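Local coordinates for protein amidase, hydantoinase/carbamoylase family (Burkholderia vietnamiensis, PDB 5I4M) that probably hydrolyses N-carbamoyl-L-amino acids, as a dimeric enzyme of the peptidase M20 family that binds two zinc ions in each subunit, at residues A[286-291]-A[300-305]; A[23-28]-A[131-136]; A[94-99]-A[138-143]. One frame throughout, in Å; residues are numbered along the deposited sequence. Where two conformers were deposited one is given.

Three contacts illustrate how chemistry follows place in a two-domain M20 enzyme. Contacts 1 and 3 are mostly buried and rest on strand pairing: antiparallel along a hairpin in contact 1, parallel at the start of two strands in contact 3, where prolines and a histidine supplement the backbone. Contact 2, at the surface, has no clear direct hydrogen bond between its segments and relies on a ring face, two isoleucine tips and a bridging water. Contacts 2 and 3, centres about 17 Å apart, lie on the same side of the chain's centre, opposite contact 1, pack against helix 411-429 and are linked in sequence through 131-136 and 138-143; contact 1 is centred 46 Å or more from both.

Contact 1 (A[286-291]-A[300-305]); sequences GMMQVH and GRVFFT
Met287 and Phe303 meet on the face carrying Gln289 and His291 of an antiparallel hairpin whose strands, 288-291 and 301-305, run 178° apart. The methionine can be followed outward: its CB lies beside Thr305 OG1, SD comes in the plane of the Phe303 ring at its edge, 4.0 Å from CE1, and CE touches that same CE1, a Met-aromatic contact. An extended chain, with CG anti to the backbone N (chi1 -179°), carries the sulfur this far. Gln289 runs alongside the phenylalanine, its OE1 3.4 Å from Phe303 CD1, and their backbones form a hydrogen-bonded pair with Gln289 N 2.8 Å from Phe303 O. Further along, Arg301 bends at chi3 and lays NH2 over the centre of the His291 ring, 3.1 Å above its plane, the guanidinium and imidazole planes 30° apart; both have second conformers, so this placing holds for one pair and is uncertain. On the other face, with Val290 and Phe304, Met288 CG packs against Val302 CG1 at 3.6 Å, and CE reaches Phe304 CB; this face is covered by Val267, Ala263 and Val266 of helix 259-276. His291 O accepts both Gly300 N, at 2.9 Å, and Arg301 N, at 3.3 Å, making a classic beta bulge. Met288 N also bonds Asn293 OD1 of the second subunit, placing strand 282-291 at the subunit interface, as befits a beta hairpin of the M20 dimerisation domain.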
ATOM      1  N   GLY A 286       1.882  10.436   4.873  1.00  8.82           N
ATOM      2  CA  GLY A 286       1.382  10.425   3.512  1.00  6.29           C
ATOM      3  C   GLY A 286       1.600   9.119   2.780  1.00  9.14           C
ATOM      4  O   GLY A 286       0.937   8.847   1.778  1.00  9.42           O
ATOM      5  N   MET A 287       2.523   8.298   3.264  1.00  8.07           N
ATOM      6  CA  MET A 287       2.928   7.093   2.549  1.00  7.97           C
ATOM      7  C   MET A 287       2.973   5.928   3.524  1.00  9.61           C
ATOM      8  O   MET A 287       3.530   6.052   4.619  1.00  6.72           O
ATOM      9  CB  MET A 287       4.293   7.295   1.873  1.00  6.92           C
ATOM     10  CG  MET A 287       4.784   6.080   1.089  1.00  8.40           C
ATOM     11  SD  MET A 287       6.428   6.394   0.455  1.00 11.73           S
ATOM     12  CE  MET A 287       6.762   4.841  -0.384  1.00  9.97           C
ATOM     13  N   MET A 288       2.390   4.801   3.124  1.00  7.59           N
ATOM     14  CA  MET A 288       2.322   3.623   3.977  1.00  7.28           C
ATOM     15  C   MET A 288       2.328   2.394   3.083  1.00  9.38           C
ATOM     16  O   MET A 288       1.630   2.365   2.069  1.00 12.14           O
ATOM     17  CB  MET A 288       1.059   3.627   4.855  1.00  5.67           C
ATOM     18  CG  MET A 288       1.004   2.433   5.806  1.00 11.73           C
ATOM     19  SD  MET A 288      -0.330   2.495   7.023  1.00 13.55           S
ATOM     20  CE  MET A 288       0.294   3.774   8.117  1.00 13.09           C
ATOM     21  N   GLN A 289       3.116   1.387   3.462  1.00  7.04           N
ATOM     22  CA  GLN A 289       3.188   0.113   2.738  1.00  7.83           C
ATOM     23  C   GLN A 289       3.010  -1.012   3.751  1.00 10.31           C
ATOM     24  O   GLN A 289       3.832  -1.155   4.659  1.00  9.51           O
ATOM     25  CB  GLN A 289       4.528  -0.061   2.005  1.00 13.98           C
ATOM     26  CG  GLN A 289       4.857   0.972   0.900  1.00 17.55           C
ATOM     27  CD  GLN A 289       6.323   0.897   0.424  1.00 21.09           C
ATOM     28  OE1 GLN A 289       7.225   0.631   1.209  1.00 25.00           O
ATOM     29  NE2 GLN A 289       6.549   1.123  -0.867  1.00 25.93           N
ATOM     30  N   VAL A 290       1.954  -1.806   3.599  1.00 10.43           N
ATOM     31  CA  VAL A 290       1.618  -2.870   4.545  1.00 10.34           C
ATOM     32  C   VAL A 290       2.076  -4.207   3.980  1.00  8.76           C
ATOM     33  O   VAL A 290       1.922  -4.461   2.780  1.00  7.94           O
ATOM     34  CB  VAL A 290       0.102  -2.883   4.825  1.00 10.19           C
ATOM     35  CG1 VAL A 290      -0.285  -4.018   5.788  1.00 10.65           C
ATOM     36  CG2 VAL A 290      -0.356  -1.512   5.344  1.00 10.79           C
ATOM     37  N   HIS A 291       2.635  -5.075   4.841  1.00  9.74           N
ATOM     38  CA  HIS A 291       3.079  -6.400   4.428  0.50  9.32           C
ATOM     39  C   HIS A 291       2.495  -7.455   5.363  1.00  7.44           C
ATOM     40  O   HIS A 291       2.565  -7.297   6.593  1.00  7.66           O
ATOM     41  CB  HIS A 291       4.617  -6.464   4.417  0.50  9.42           C
ATOM     42  CG  HIS A 291       5.265  -5.356   3.637  0.50 11.72           C
ATOM     43  ND1 HIS A 291       5.503  -5.437   2.282  0.50 15.93           N
ATOM     44  CD2 HIS A 291       5.724  -4.142   4.026  0.50 12.91           C
ATOM     45  CE1 HIS A 291       6.075  -4.319   1.868  0.50 12.18           C
ATOM     46  NE2 HIS A 291       6.227  -3.520   2.908  0.50 12.74           N
ATOM     47  N   GLY A 300       2.534  -8.027   9.431  1.00  6.59           N
ATOM     48  CA  GLY A 300       3.759  -8.303  10.155  1.00  9.58           C
ATOM     49  C   GLY A 300       4.815  -7.235   9.967  1.00 10.97           C
ATOM     50  O   GLY A 300       5.793  -7.191  10.719  1.00 10.18           O
ATOM     51  N   ARG A 301       4.634  -6.358   8.978  1.00  8.79           N
ATOM     52  CA  ARG A 301       5.594  -5.289   8.724  0.57 10.31           C
ATOM     53  C   ARG A 301       4.868  -4.121   8.074  1.00  8.49           C
ATOM     54  O   ARG A 301       4.101  -4.318   7.132  1.00 10.90           O
ATOM     55  CB  ARG A 301       6.738  -5.779   7.824  0.57 11.54           C
ATOM     56  CG  ARG A 301       7.913  -4.818   7.729  0.57 15.23           C
ATOM     57  CD  ARG A 301       9.060  -5.384   6.886  0.57 17.40           C
ATOM     58  NE  ARG A 301       8.775  -5.372   5.450  0.57 21.89           N
ATOM     59  CZ  ARG A 301       8.578  -6.462   4.708  0.57 23.90           C
ATOM     60  NH1 ARG A 301       8.634  -7.670   5.256  0.57 22.81           N
ATOM     61  NH2 ARG A 301       8.326  -6.341   3.409  0.57 24.97           N
ATOM     62  N   VAL A 302       5.093  -2.911   8.576  1.00  8.72           N
ATOM     63  CA  VAL A 302       4.512  -1.730   7.938  1.00  6.73           C
ATOM     64  C   VAL A 302       5.582  -0.651   7.860  1.00  9.86           C
ATOM     65  O   VAL A 302       6.206  -0.306   8.871  1.00  8.68           O
ATOM     66  CB  VAL A 302       3.260  -1.202   8.668  1.00  9.92           C
ATOM     67  CG1 VAL A 302       2.752   0.074   7.966  1.00  7.25           C
ATOM     68  CG2 VAL A 302       2.156  -2.271   8.699  1.00 10.59           C
ATOM     69  N   PHE A 303       5.794  -0.136   6.655  1.00  8.00           N
ATOM     70  CA  PHE A 303       6.642   1.025   6.406  1.00  8.76           C
ATOM     71  C   PHE A 303       5.748   2.246   6.255  1.00  9.57           C
ATOM     72  O   PHE A 303       4.703   2.173   5.600  1.00  6.37           O
ATOM     73  CB  PHE A 303       7.462   0.814   5.126  1.00 10.54           C
ATOM     74  CG  PHE A 303       8.138   2.061   4.601  1.00  7.26           C
ATOM     75  CD1 PHE A 303       7.476   2.912   3.719  1.00 10.63           C
ATOM     76  CD2 PHE A 303       9.440   2.360   4.964  1.00  9.09           C
ATOM     77  CE1 PHE A 303       8.099   4.062   3.226  1.00 13.59           C
ATOM     78  CE2 PHE A 303      10.076   3.498   4.467  1.00 11.72           C
ATOM     79  CZ  PHE A 303       9.401   4.348   3.598  1.00 12.26           C
ATOM     80  N   PHE A 304       6.157   3.372   6.845  1.00  9.74           N
ATOM     81  CA  PHE A 304       5.401   4.601   6.623  1.00 10.77           C
ATOM     82  C   PHE A 304       6.304   5.806   6.852  1.00  7.66           C
ATOM     83  O   PHE A 304       7.404   5.694   7.407  1.00  9.13           O
ATOM     84  CB  PHE A 304       4.141   4.669   7.497  1.00  8.69           C
ATOM     85  CG  PHE A 304       4.417   4.646   8.974  1.00  8.59           C
ATOM     86  CD1 PHE A 304       4.639   3.447   9.633  1.00  9.95           C
ATOM     87  CD2 PHE A 304       4.446   5.817   9.695  1.00  8.32           C
ATOM     88  CE1 PHE A 304       4.893   3.425  10.997  1.00  9.29           C
ATOM     89  CE2 PHE A 304       4.701   5.801  11.055  1.00  9.65           C
ATOM     90  CZ  PHE A 304       4.927   4.602  11.700  1.00 13.24           C
ATOM     91  N   THR A 305       5.823   6.962   6.400  1.00  7.03           N
ATOM     92  CA  THR A 305       6.579   8.206   6.450  1.00  8.56           C
ATOM     93  C   THR A 305       5.938   9.179   7.425  1.00  9.34           C
ATOM     94  O   THR A 305       4.733   9.122   7.694  1.00  9.64           O
ATOM     95  CB  THR A 305       6.667   8.864   5.067  1.00  6.91           C
ATOM     96  OG1 THR A 305       5.347   9.160   4.585  1.00  9.82           O
ATOM     97  CG2 THR A 305       7.362   7.932   4.086  1.00  7.19           C
TER
HETATM   98  O   HOH W   1       4.442  11.646   5.305  1.00  9.49           O

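Contact 2 (A[23-28]-A[131-136]); sequences TSIKVD and NDHGIE
A Schellman motif ends helix 117-132, and the histidine just before its glycine receives the chain leading into helix 29-39: His133 presents one ring face to Ile25, whose CA stands 4.2 Å from the ring centroid in a CH-pi contact, 18° off the normal. The edge of the same ring meets Lys26, with CE1 3.3 Å from Lys26 O. ND1 of His133 is hydrogen-bonded to Ser129 O in the preceding helical turn, which should limit rotation of the imidazole. Gly134 takes a positive phi of 63°, and its N returns to Asn131 O, turning the chain so that Ile135 follows close by. Ile135 and Ile25 then reach toward each other tip to tip, CD1 of the former lying 3.6 Å from CG2 of the latter; Leu422 and Leu426 of helix 411-429 pack against this pair. At the other end, Asp28 is the N-cap of helix 29-39, its OD1 accepting Arg31 N. One water bridges the two aspartates, giving hydrogen bonds to Asp28 OD2 at 2.7 Å and Asp132 OD2 at 3.2 Å. Arg31 also forms a salt bridge with Asp132 OD2, which probably eases the proximity of the two carboxylates.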
ATOM      1  N   THR A  23       6.221  50.904 -15.930  1.00 37.66           N
ATOM      2  CA  THR A  23       5.708  49.564 -16.175  1.00 32.40           C
ATOM      3  C   THR A  23       5.796  49.163 -17.641  1.00 31.60           C
ATOM      4  O   THR A  23       5.233  48.135 -18.020  1.00 31.10           O
ATOM      5  CB  THR A  23       4.261  49.467 -15.691  1.00 31.68           C
ATOM      6  OG1 THR A  23       3.492  50.510 -16.295  1.00 38.56           O
ATOM      7  CG2 THR A  23       4.193  49.625 -14.182  1.00 29.89           C
ATOM      8  N   SER A  24       6.495  49.947 -18.470  1.00 31.88           N
ATOM      9  CA  SER A  24       6.573  49.640 -19.898  1.00 35.13           C
ATOM     10  C   SER A  24       7.308  48.329 -20.161  1.00 34.72           C
ATOM     11  O   SER A  24       7.064  47.674 -21.180  1.00 31.52           O
ATOM     12  CB  SER A  24       7.253  50.788 -20.641  1.00 37.03           C
ATOM     13  OG  SER A  24       8.474  51.136 -20.018  1.00 41.69           O
ATOM     14  N   ILE A  25       8.204  47.931 -19.264  1.00 26.63           N
ATOM     15  CA  ILE A  25       8.884  46.647 -19.367  1.00 24.20           C
ATOM     16  C   ILE A  25       8.042  45.628 -18.607  1.00 23.01           C
ATOM     17  O   ILE A  25       8.023  45.619 -17.374  1.00 24.42           O
ATOM     18  CB  ILE A  25      10.309  46.721 -18.811  1.00 26.63           C
ATOM     19  CG1 ILE A  25      11.100  47.811 -19.536  1.00 31.95           C
ATOM     20  CG2 ILE A  25      10.999  45.366 -18.919  1.00 27.32           C
ATOM     21  CD1 ILE A  25      12.482  48.012 -18.977  1.00 33.30           C
ATOM     22  N   LYS A  26       7.334  44.770 -19.338  1.00 26.17           N
ATOM     23  CA  LYS A  26       6.411  43.844 -18.699  1.00 16.20           C
ATOM     24  C   LYS A  26       6.320  42.571 -19.525  1.00 15.47           C
ATOM     25  O   LYS A  26       6.714  42.534 -20.693  1.00 17.30           O
ATOM     26  CB  LYS A  26       5.025  44.476 -18.509  1.00 26.33           C
ATOM     27  CG  LYS A  26       4.421  45.089 -19.768  1.00 32.40           C
ATOM     28  CD  LYS A  26       3.039  45.679 -19.478  1.00 35.59           C
ATOM     29  CE  LYS A  26       2.330  46.110 -20.754  1.00 43.47           C
ATOM     30  NZ  LYS A  26       2.994  47.276 -21.400  1.00 48.17           N
ATOM     31  N   VAL A  27       5.806  41.519 -18.897  1.00 14.59           N
ATOM     32  CA  VAL A  27       5.777  40.217 -19.550  1.00 13.90           C
ATOM     33  C   VAL A  27       4.624  40.162 -20.546  1.00 14.29           C
ATOM     34  O   VAL A  27       3.713  41.000 -20.543  1.00 15.06           O
ATOM     35  CB  VAL A  27       5.674  39.077 -18.521  1.00 14.95           C
ATOM     36  CG1 VAL A  27       6.849  39.127 -17.560  1.00 15.98           C
ATOM     37  CG2 VAL A  27       4.362  39.166 -17.769  1.00 12.97           C
ATOM     38  N   ASP A  28       4.690  39.167 -21.427  1.00 13.96           N
ATOM     39  CA  ASP A  28       3.587  38.797 -22.313  1.00 17.49           C
ATOM     40  C   ASP A  28       2.776  37.746 -21.562  1.00 17.02           C
ATOM     41  O   ASP A  28       3.136  36.568 -21.546  1.00 15.50           O
ATOM     42  CB  ASP A  28       4.137  38.271 -23.637  1.00 20.27           C
ATOM     43  CG  ASP A  28       3.054  37.963 -24.663  1.00 21.96           C
ATOM     44  OD1 ASP A  28       1.909  37.629 -24.282  1.00 17.89           O
ATOM     45  OD2 ASP A  28       3.369  38.041 -25.872  1.00 22.44           O
ATOM     46  N   ASN A 131      14.338  39.746 -24.335  1.00 16.24           N
ATOM     47  CA  ASN A 131      14.575  39.804 -25.776  1.00 17.93           C
ATOM     48  C   ASN A 131      13.608  40.767 -26.452  1.00 17.80           C
ATOM     49  O   ASN A 131      14.020  41.600 -27.272  1.00 19.97           O
ATOM     50  CB  ASN A 131      14.456  38.409 -26.392  1.00 18.16           C
ATOM     51  CG  ASN A 131      15.531  37.467 -25.900  1.00 20.79           C
ATOM     52  OD1 ASN A 131      16.532  37.898 -25.345  1.00 19.02           O
ATOM     53  ND2 ASN A 131      15.327  36.165 -26.104  1.00 20.53           N
ATOM     54  N   ASP A 132      12.315  40.664 -26.122  1.00 18.19           N
ATOM     55  CA  ASP A 132      11.310  41.518 -26.753  1.00 20.08           C
ATOM     56  C   ASP A 132      11.653  42.992 -26.589  1.00 20.75           C
ATOM     57  O   ASP A 132      11.467  43.788 -27.518  1.00 20.05           O
ATOM     58  CB  ASP A 132       9.928  41.241 -26.161  1.00 20.99           C
ATOM     59  CG  ASP A 132       9.358  39.912 -26.597  1.00 24.81           C
ATOM     60  OD1 ASP A 132       9.922  39.294 -27.520  1.00 26.14           O
ATOM     61  OD2 ASP A 132       8.336  39.494 -26.015  1.00 28.34           O
ATOM     62  N   HIS A 133      12.150  43.371 -25.418  1.00 20.06           N
ATOM     63  CA  HIS A 133      12.436  44.768 -25.128  1.00 24.84           C
ATOM     64  C   HIS A 133      13.876  45.147 -25.420  1.00 26.79           C
ATOM     65  O   HIS A 133      14.266  46.292 -25.164  1.00 26.48           O
ATOM     66  CB  HIS A 133      12.090  45.078 -23.668  1.00 26.82           C
ATOM     67  CG  HIS A 133      10.623  45.075 -23.388  1.00 26.14           C
ATOM     68  ND1 HIS A 133       9.968  43.986 -22.850  1.00 30.11           N
ATOM     69  CD2 HIS A 133       9.677  46.023 -23.587  1.00 26.36           C
ATOM     70  CE1 HIS A 133       8.683  44.267 -22.724  1.00 25.13           C
ATOM     71  NE2 HIS A 133       8.480  45.495 -23.164  1.00 29.49           N
ATOM     72  N   GLY A 134      14.668  44.222 -25.954  1.00 26.00           N
ATOM     73  CA  GLY A 134      16.039  44.536 -26.329  1.00 24.52           C
ATOM     74  C   GLY A 134      16.903  44.940 -25.157  1.00 26.74           C
ATOM     75  O   GLY A 134      17.786  45.797 -25.299  1.00 27.32           O
ATOM     76  N   ILE A 135      16.676  44.335 -24.001  1.00 20.12           N
ATOM     77  CA  ILE A 135      17.367  44.712 -22.778  1.00 20.14           C
ATOM     78  C   ILE A 135      18.654  43.913 -22.651  1.00 26.97           C
ATOM     79  O   ILE A 135      18.644  42.674 -22.707  1.00 23.71           O
ATOM     80  CB  ILE A 135      16.464  44.491 -21.557  1.00 22.01           C
ATOM     81  CG1 ILE A 135      15.274  45.446 -21.611  1.00 28.33           C
ATOM     82  CG2 ILE A 135      17.260  44.654 -20.260  1.00 22.84           C
ATOM     83  CD1 ILE A 135      14.225  45.144 -20.572  1.00 30.97           C
ATOM     84  N   GLU A 136      19.758  44.620 -22.468  1.00 25.33           N
ATOM     85  CA  GLU A 136      21.032  44.019 -22.109  1.00 24.08           C
ATOM     86  C   GLU A 136      21.225  44.161 -20.607  1.00 21.19           C
ATOM     87  O   GLU A 136      21.087  45.262 -20.066  1.00 26.84           O
ATOM     88  CB  GLU A 136      22.181  44.687 -22.859  1.00 27.41           C
ATOM     89  CG  GLU A 136      23.561  44.228 -22.420  1.00 30.04           C
ATOM     90  CD  GLU A 136      24.677  44.891 -23.218  1.00 42.17           C
ATOM     91  OE1 GLU A 136      24.980  46.081 -22.966  1.00 42.76           O
ATOM     92  OE2 GLU A 136      25.244  44.218 -24.106  1.00 45.42           O
TER
HETATM   93  O   HOH W   2       5.291  39.647 -26.833  1.00 41.21           O

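Contact 3 (A[94-99]-A[138-143]); sequences ADAAPV and EHPVEV
Val99 and Val141 form a parallel bridge, with Val99 N giving its hydrogen to Pro140 O at 2.9 Å and Val99 O accepting from Glu142 N at 3.0 Å, so one residue is gripped by the two that flank its partner. Upstream of the bridge the chains are joined by a side chain instead. His139 ND1 donates to Ala97 O at 2.8 Å, with an N-H...O angle of 147°; ND1 lies in the carbonyl plane of Ala97, and Ala97 O is only 11° out of the imidazole plane. Its CG lies anti to the carbonyl carbon (chi1 -61°), which swings the imidazole over to the 94-99 segment, and the ring is also stacked on that of His205. The carbonyl acceptor calls for a hydrogen on ND1, and the bond and the stack together should hold the ring's rotation.

Proline packing fills the space between. Pro140 CG sits 3.2 Å from Ala96 O, and its CD lies 3.7 Å from Ala96 CB, and Pro98 CB rests 3.9 Å from Pro140 CG. Across Pro98 passes the side chain of Glu142, whose CG meets Pro98 CB at 3.9 Å before the carboxylate continues to salt bridges from OE1 to Arg202 and Arg88. Two arginines around a buried acid would be expected to keep it ionised. Helix 411-429 covers the valines, through Ala429 and Met425. Such pairing at the start of strands 99-103 and 141-145, with helix 117-132 between them in the chain, belongs to the central parallel part of the M20 catalytic domain.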
ATOM      1  N   ALA A  94      31.053  39.116 -19.468  1.00 30.28           N
ATOM      2  CA  ALA A  94      31.047  37.696 -19.811  1.00 30.25           C
ATOM      3  C   ALA A  94      31.218  36.810 -18.581  1.00 26.62           C
ATOM      4  O   ALA A  94      30.560  35.769 -18.461  1.00 27.00           O
ATOM      5  CB  ALA A  94      32.144  37.407 -20.836  1.00 26.42           C
ATOM      6  N   ASP A  95      32.093  37.194 -17.655  1.00 29.14           N
ATOM      7  CA  ASP A  95      32.389  36.333 -16.521  1.00 33.43           C
ATOM      8  C   ASP A  95      31.658  36.758 -15.254  1.00 29.14           C
ATOM      9  O   ASP A  95      32.014  36.306 -14.160  1.00 31.07           O
ATOM     10  CB  ASP A  95      33.897  36.278 -16.278  1.00 38.06           C
ATOM     11  CG  ASP A  95      34.525  37.643 -16.203  1.00 46.01           C
ATOM     12  OD1 ASP A  95      33.802  38.620 -15.916  1.00 50.03           O
ATOM     13  OD2 ASP A  95      35.749  37.741 -16.433  1.00 53.42           O
ATOM     14  N   ALA A  96      30.644  37.610 -15.372  1.00 25.50           N
ATOM     15  CA  ALA A  96      29.905  38.032 -14.191  1.00 21.26           C
ATOM     16  C   ALA A  96      29.078  36.873 -13.651  1.00 19.44           C
ATOM     17  O   ALA A  96      28.634  35.994 -14.398  1.00 18.21           O
ATOM     18  CB  ALA A  96      29.002  39.224 -14.515  1.00 22.52           C
ATOM     19  N   ALA A  97      28.896  36.866 -12.337  1.00 18.43           N
ATOM     20  CA  ALA A  97      28.054  35.863 -11.713  1.00 18.49           C
ATOM     21  C   ALA A  97      26.603  36.074 -12.138  1.00 19.32           C
ATOM     22  O   ALA A  97      26.157  37.218 -12.282  1.00 20.08           O
ATOM     23  CB  ALA A  97      28.176  35.930 -10.189  1.00 17.36           C
ATOM     24  N   PRO A  98      25.849  35.005 -12.368  1.00 15.12           N
ATOM     25  CA  PRO A  98      24.500  35.162 -12.911  1.00 14.41           C
ATOM     26  C   PRO A  98      23.475  35.488 -11.840  1.00 14.56           C
ATOM     27  O   PRO A  98      23.641  35.171 -10.661  1.00 19.30           O
ATOM     28  CB  PRO A  98      24.211  33.786 -13.525  1.00 15.65           C
ATOM     29  CG  PRO A  98      24.981  32.838 -12.635  1.00 15.11           C
ATOM     30  CD  PRO A  98      26.257  33.590 -12.294  1.00 18.20           C
ATOM     31  N   VAL A  99      22.404  36.143 -12.274  1.00 14.41           N
ATOM     32  CA  VAL A  99      21.171  36.210 -11.503  1.00 12.98           C
ATOM     33  C   VAL A  99      20.291  35.076 -12.003  1.00 15.09           C
ATOM     34  O   VAL A  99      19.997  34.997 -13.199  1.00 16.04           O
ATOM     35  CB  VAL A  99      20.475  37.569 -11.660  1.00 15.06           C
ATOM     36  CG1 VAL A  99      19.125  37.540 -10.971  1.00 16.50           C
ATOM     37  CG2 VAL A  99      21.354  38.671 -11.073  1.00 14.56           C
ATOM     38  N   GLU A 138      23.726  43.526 -17.111  1.00 21.97           N
ATOM     39  CA  GLU A 138      25.141  43.489 -16.749  1.00 21.28           C
ATOM     40  C   GLU A 138      25.571  42.069 -16.391  1.00 22.40           C
ATOM     41  O   GLU A 138      26.550  41.543 -16.936  1.00 21.42           O
ATOM     42  CB  GLU A 138      25.401  44.445 -15.585  1.00 25.23           C
ATOM     43  CG  GLU A 138      26.867  44.608 -15.229  1.00 36.55           C
ATOM     44  CD  GLU A 138      27.551  45.719 -16.016  1.00 42.32           C
ATOM     45  OE1 GLU A 138      28.652  46.139 -15.593  1.00 38.90           O
ATOM     46  OE2 GLU A 138      26.985  46.175 -17.040  1.00 41.49           O
ATOM     47  N   HIS A 139      24.855  41.445 -15.488  1.00 20.31           N
ATOM     48  CA  HIS A 139      25.065  40.053 -15.142  1.00 21.10           C
ATOM     49  C   HIS A 139      24.307  39.157 -16.118  1.00 20.90           C
ATOM     50  O   HIS A 139      23.212  39.509 -16.560  1.00 17.46           O
ATOM     51  CB  HIS A 139      24.571  39.766 -13.719  1.00 17.44           C
ATOM     52  CG  HIS A 139      25.277  40.550 -12.655  1.00 20.12           C
ATOM     53  ND1 HIS A 139      26.243  39.995 -11.842  1.00 18.45           N
ATOM     54  CD2 HIS A 139      25.147  41.838 -12.261  1.00 19.13           C
ATOM     55  CE1 HIS A 139      26.679  40.911 -10.993  1.00 19.35           C
ATOM     56  NE2 HIS A 139      26.032  42.038 -11.228  1.00 20.98           N
ATOM     57  N   PRO A 140      24.841  37.981 -16.441  1.00 17.04           N
ATOM     58  CA  PRO A 140      24.033  37.002 -17.165  1.00 16.13           C
ATOM     59  C   PRO A 140      22.827  36.613 -16.326  1.00 18.08           C
ATOM     60  O   PRO A 140      22.814  36.756 -15.102  1.00 16.00           O
ATOM     61  CB  PRO A 140      24.990  35.819 -17.360  1.00 16.98           C
ATOM     62  CG  PRO A 140      25.992  35.961 -16.255  1.00 19.60           C
ATOM     63  CD  PRO A 140      26.162  37.445 -16.076  1.00 17.91           C
ATOM     64  N   VAL A 141      21.799  36.127 -17.011  1.00 15.08           N
ATOM     65  CA  VAL A 141      20.569  35.667 -16.383  1.00 13.25           C
ATOM     66  C   VAL A 141      20.387  34.201 -16.740  1.00 16.52           C
ATOM     67  O   VAL A 141      20.651  33.798 -17.877  1.00 19.15           O
ATOM     68  CB  VAL A 141      19.366  36.517 -16.846  1.00 17.56           C
ATOM     69  CG1 VAL A 141      18.055  35.840 -16.498  1.00 20.06           C
ATOM     70  CG2 VAL A 141      19.439  37.931 -16.235  1.00 16.66           C
ATOM     71  N   GLU A 142      19.978  33.389 -15.766  1.00 13.42           N
ATOM     72  CA  GLU A 142      19.771  31.970 -16.023  1.00 13.32           C
ATOM     73  C   GLU A 142      18.412  31.522 -15.512  1.00 12.78           C
ATOM     74  O   GLU A 142      17.927  32.014 -14.493  1.00 12.77           O
ATOM     75  CB  GLU A 142      20.860  31.110 -15.346  1.00 13.99           C
ATOM     76  CG  GLU A 142      22.261  31.318 -15.904  1.00 17.15           C
ATOM     77  CD  GLU A 142      23.276  30.355 -15.304  1.00 20.27           C
ATOM     78  OE1 GLU A 142      24.480  30.502 -15.584  1.00 19.42           O
ATOM     79  OE2 GLU A 142      22.871  29.456 -14.542  1.00 19.54           O
ATOM     80  N   VAL A 143      17.796  30.579 -16.230  1.00 11.50           N
ATOM     81  CA  VAL A 143      16.626  29.839 -15.759  0.67 11.86           C
ATOM     82  C   VAL A 143      17.058  28.401 -15.517  1.00 11.16           C
ATOM     83  O   VAL A 143      17.731  27.808 -16.365  1.00  9.48           O
ATOM     84  CB  VAL A 143      15.470  29.889 -16.774  0.67 11.15           C
ATOM     85  CG1 VAL A 143      14.211  29.255 -16.183  0.67 10.58           C
ATOM     86  CG2 VAL A 143      15.219  31.313 -17.207  0.67 12.18           C
TER